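Local structure of putative flavoprotein decarboxylase (Streptomyces olivoviridis, 6JLS) at residues 24-29 / 98-103. The protein binds FMN and probably acts as a flavin-dependent cysteine decarboxylase in the biosynthesis of thioviridamide. Residues are numbered along the deposited sequence; the frame is centred on the assembly and turned at random.
Sequences SGSVSS and VAPATA. With FMN (flavin mononucleotide), chain B.
The FMN pocket of this Rossmann-like flavoprotein fold is built from the loop after strand 18-23 and the end of the neighbouring parallel strand 95-101. At the phosphate, Ser24 OG lies 2.8 Å from Thr102 OG1, and the two hydroxyls are hydrogen-bonded. Ser24 OG stands anti to its own N (chi1 -152°), which turns it to Thr102 and the phosphate together. Gly25 N donates to FMN O3P at 2.6 Å. Gly25 is the centre of an inverse gamma turn, closed by Ser26 N on Ser24 O. Gly25 O accepts from FMN O2' at 2.7 Å. Thr102 is the N-cap of helix 103-110. Thr102 OG1 sits implausibly close to FMN O1P, a doubtful bond, while Thr102 CG2 packs on Gly25 C at 3.5 Å. Ala103 N donates to FMN O2 at 2.6 Å, nearly straight (164°). Deeper in, Pro100 follows a cis peptide bond and packs its ring against residues 26-29. Pro100 CG reaches Ser26 CB at 3.7 Å, and Pro100 CD meets Ser29 CB at 3.6 Å. Ser29 OG is bonded back to Ser26 O, and Ser26 OG accepts from Ser28 N in an ST turn. The backbone O of Cys114 of a neighbouring subunit hydrogen-bonds the FMN. The Ser24 and Thr102 hydroxyls and the Gly25 N-H meet the phosphate without a charged side chain from either segment, and the start of helix 103-110 probably polarises the flavin C2 carbonyl.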
loop_
_atom_site.group_PDB
_atom_site.type_symbol
_atom_site.label_atom_id
_atom_site.label_comp_id
_atom_site.label_asym_id
_atom_site.label_seq_id
_atom_site.Cartn_x
_atom_site.Cartn_y
_atom_site.Cartn_z
ATOM N N SER A 24 5.796 16.768 23.765
ATOM C CA SER A 24 4.961 17.512 22.826
ATOM C C SER A 24 5.728 17.774 21.519
ATOM O O SER A 24 6.953 17.648 21.451
ATOM C CB SER A 24 4.535 18.842 23.483
ATOM O OG SER A 24 3.313 19.309 22.983
ATOM N N GLY A 25 5.007 18.224 20.494
ATOM C CA GLY A 25 5.614 18.504 19.207
ATOM C C GLY A 25 6.459 19.764 19.137
ATOM O O GLY A 25 6.215 20.664 18.321
ATOM N N SER A 26 7.457 19.840 20.006
ATOM C CA SER A 26 8.460 20.887 19.963
ATOM C C SER A 26 9.820 20.236 19.739
ATOM O O SER A 26 10.058 19.108 20.183
ATOM C CB SER A 26 8.461 21.696 21.262
ATOM O OG SER A 26 9.677 22.397 21.426
ATOM N N VAL A 27 10.717 20.934 19.040
ATOM C CA VAL A 27 12.008 20.310 18.797
ATOM C C VAL A 27 12.741 20.045 20.114
ATOM O O VAL A 27 13.540 19.103 20.191
ATOM C CB VAL A 27 12.877 21.139 17.823
ATOM C CG1 VAL A 27 13.452 22.355 18.498
ATOM C CG2 VAL A 27 14.011 20.272 17.282
ATOM N N SER A 28 12.438 20.813 21.173
ATOM C CA SER A 28 13.030 20.563 22.486
ATOM C C SER A 28 12.797 19.148 22.985
ATOM O O SER A 28 13.541 18.687 23.856
ATOM C CB SER A 28 12.477 21.530 23.522
ATOM O OG SER A 28 12.833 22.852 23.195
ATOM N N SER A 29 11.789 18.441 22.469
ATOM C CA SER A 29 11.589 17.100 22.993
ATOM C C SER A 29 12.663 16.110 22.527
ATOM O O SER A 29 12.650 14.968 22.993
ATOM C CB SER A 29 10.172 16.607 22.663
ATOM O OG SER A 29 9.910 16.643 21.278
ATOM N N VAL A 98 4.946 17.498 31.647
ATOM C CA VAL A 98 4.861 17.763 30.214
ATOM C C VAL A 98 5.937 18.793 29.895
ATOM O O VAL A 98 5.839 19.970 30.280
ATOM C CB VAL A 98 3.471 18.237 29.777
ATOM C CG1 VAL A 98 3.413 18.381 28.247
ATOM C CG2 VAL A 98 2.409 17.263 30.248
ATOM N N ALA A 99 6.975 18.341 29.197
ATOM C CA ALA A 99 8.179 19.128 28.983
ATOM C C ALA A 99 8.933 18.581 27.774
ATOM O O ALA A 99 9.550 17.511 27.853
ATOM C CB ALA A 99 9.059 19.098 30.228
ATOM N N PRO A 100 8.905 19.281 26.635
ATOM C CA PRO A 100 8.228 20.572 26.474
ATOM C C PRO A 100 6.717 20.450 26.308
ATOM O O PRO A 100 6.227 19.413 25.867
ATOM C CB PRO A 100 8.864 21.131 25.208
ATOM C CG PRO A 100 9.202 19.892 24.393
ATOM C CD PRO A 100 9.575 18.836 25.400
ATOM N N ALA A 101 5.992 21.507 26.660
ATOM C CA ALA A 101 4.555 21.616 26.410
ATOM C C ALA A 101 4.350 22.688 25.350
ATOM O O ALA A 101 4.628 23.868 25.595
ATOM C CB ALA A 101 3.791 21.957 27.693
ATOM N N THR A 102 3.883 22.279 24.173
ATOM C CA THR A 102 3.624 23.216 23.093
ATOM C C THR A 102 2.418 24.099 23.408
ATOM O O THR A 102 1.616 23.817 24.300
ATOM C CB THR A 102 3.318 22.483 21.796
ATOM O OG1 THR A 102 2.173 21.659 22.031
ATOM C CG2 THR A 102 4.546 21.653 21.305
ATOM N N ALA A 103 2.269 25.162 22.615
ATOM C CA ALA A 103 1.063 25.979 22.704
ATOM C C ALA A 103 -0.179 25.130 22.472
ATOM O O ALA A 103 -1.183 25.277 23.184
ATOM C CB ALA A 103 1.123 27.125 21.691
HETATM N N1 FMN B . 4.914 24.637 18.864
HETATM C C2 FMN B . 5.107 25.059 20.161
HETATM O O2 FMN B . 4.134 25.341 20.855
HETATM N N3 FMN B . 6.384 25.174 20.670
HETATM C C4 FMN B . 7.479 24.865 19.890
HETATM O O4 FMN B . 8.623 24.963 20.341
HETATM C C4A FMN B . 7.284 24.437 18.583
HETATM N N5 FMN B . 8.372 24.122 17.793
HETATM C C5A FMN B . 8.190 23.701 16.493
HETATM C C6 FMN B . 9.305 23.398 15.722
HETATM C C7 FMN B . 9.143 22.965 14.406
HETATM C C7M FMN B . 10.369 22.644 13.590
HETATM C C8 FMN B . 7.850 22.837 13.861
HETATM C C8M FMN B . 7.668 22.369 12.442
HETATM C C9 FMN B . 6.731 23.148 14.645
HETATM C C9A FMN B . 6.903 23.581 15.964
HETATM N N10 FMN B . 5.808 23.897 16.760
HETATM C C10 FMN B . 5.996 24.321 18.066
HETATM C "C1'" FMN B . 4.415 23.756 16.220
HETATM C "C2'" FMN B . 3.816 22.446 16.756
HETATM O "O2'" FMN B . 4.536 21.306 16.318
HETATM C "C3'" FMN B . 2.352 22.296 16.366
HETATM O "O3'" FMN B . 1.608 23.264 17.067
HETATM C "C4'" FMN B . 1.874 20.884 16.700
HETATM O "O4'" FMN B . 0.586 20.589 16.187
HETATM C "C5'" FMN B . 1.886 20.646 18.203
HETATM O "O5'" FMN B . 1.325 19.368 18.385
HETATM P P FMN B . 1.222 18.697 19.834
HETATM O O1P FMN B . 1.090 19.789 20.880
HETATM O O2P FMN B . -0.011 17.822 19.881
HETATM O O3P FMN B . 2.474 17.905 20.114
#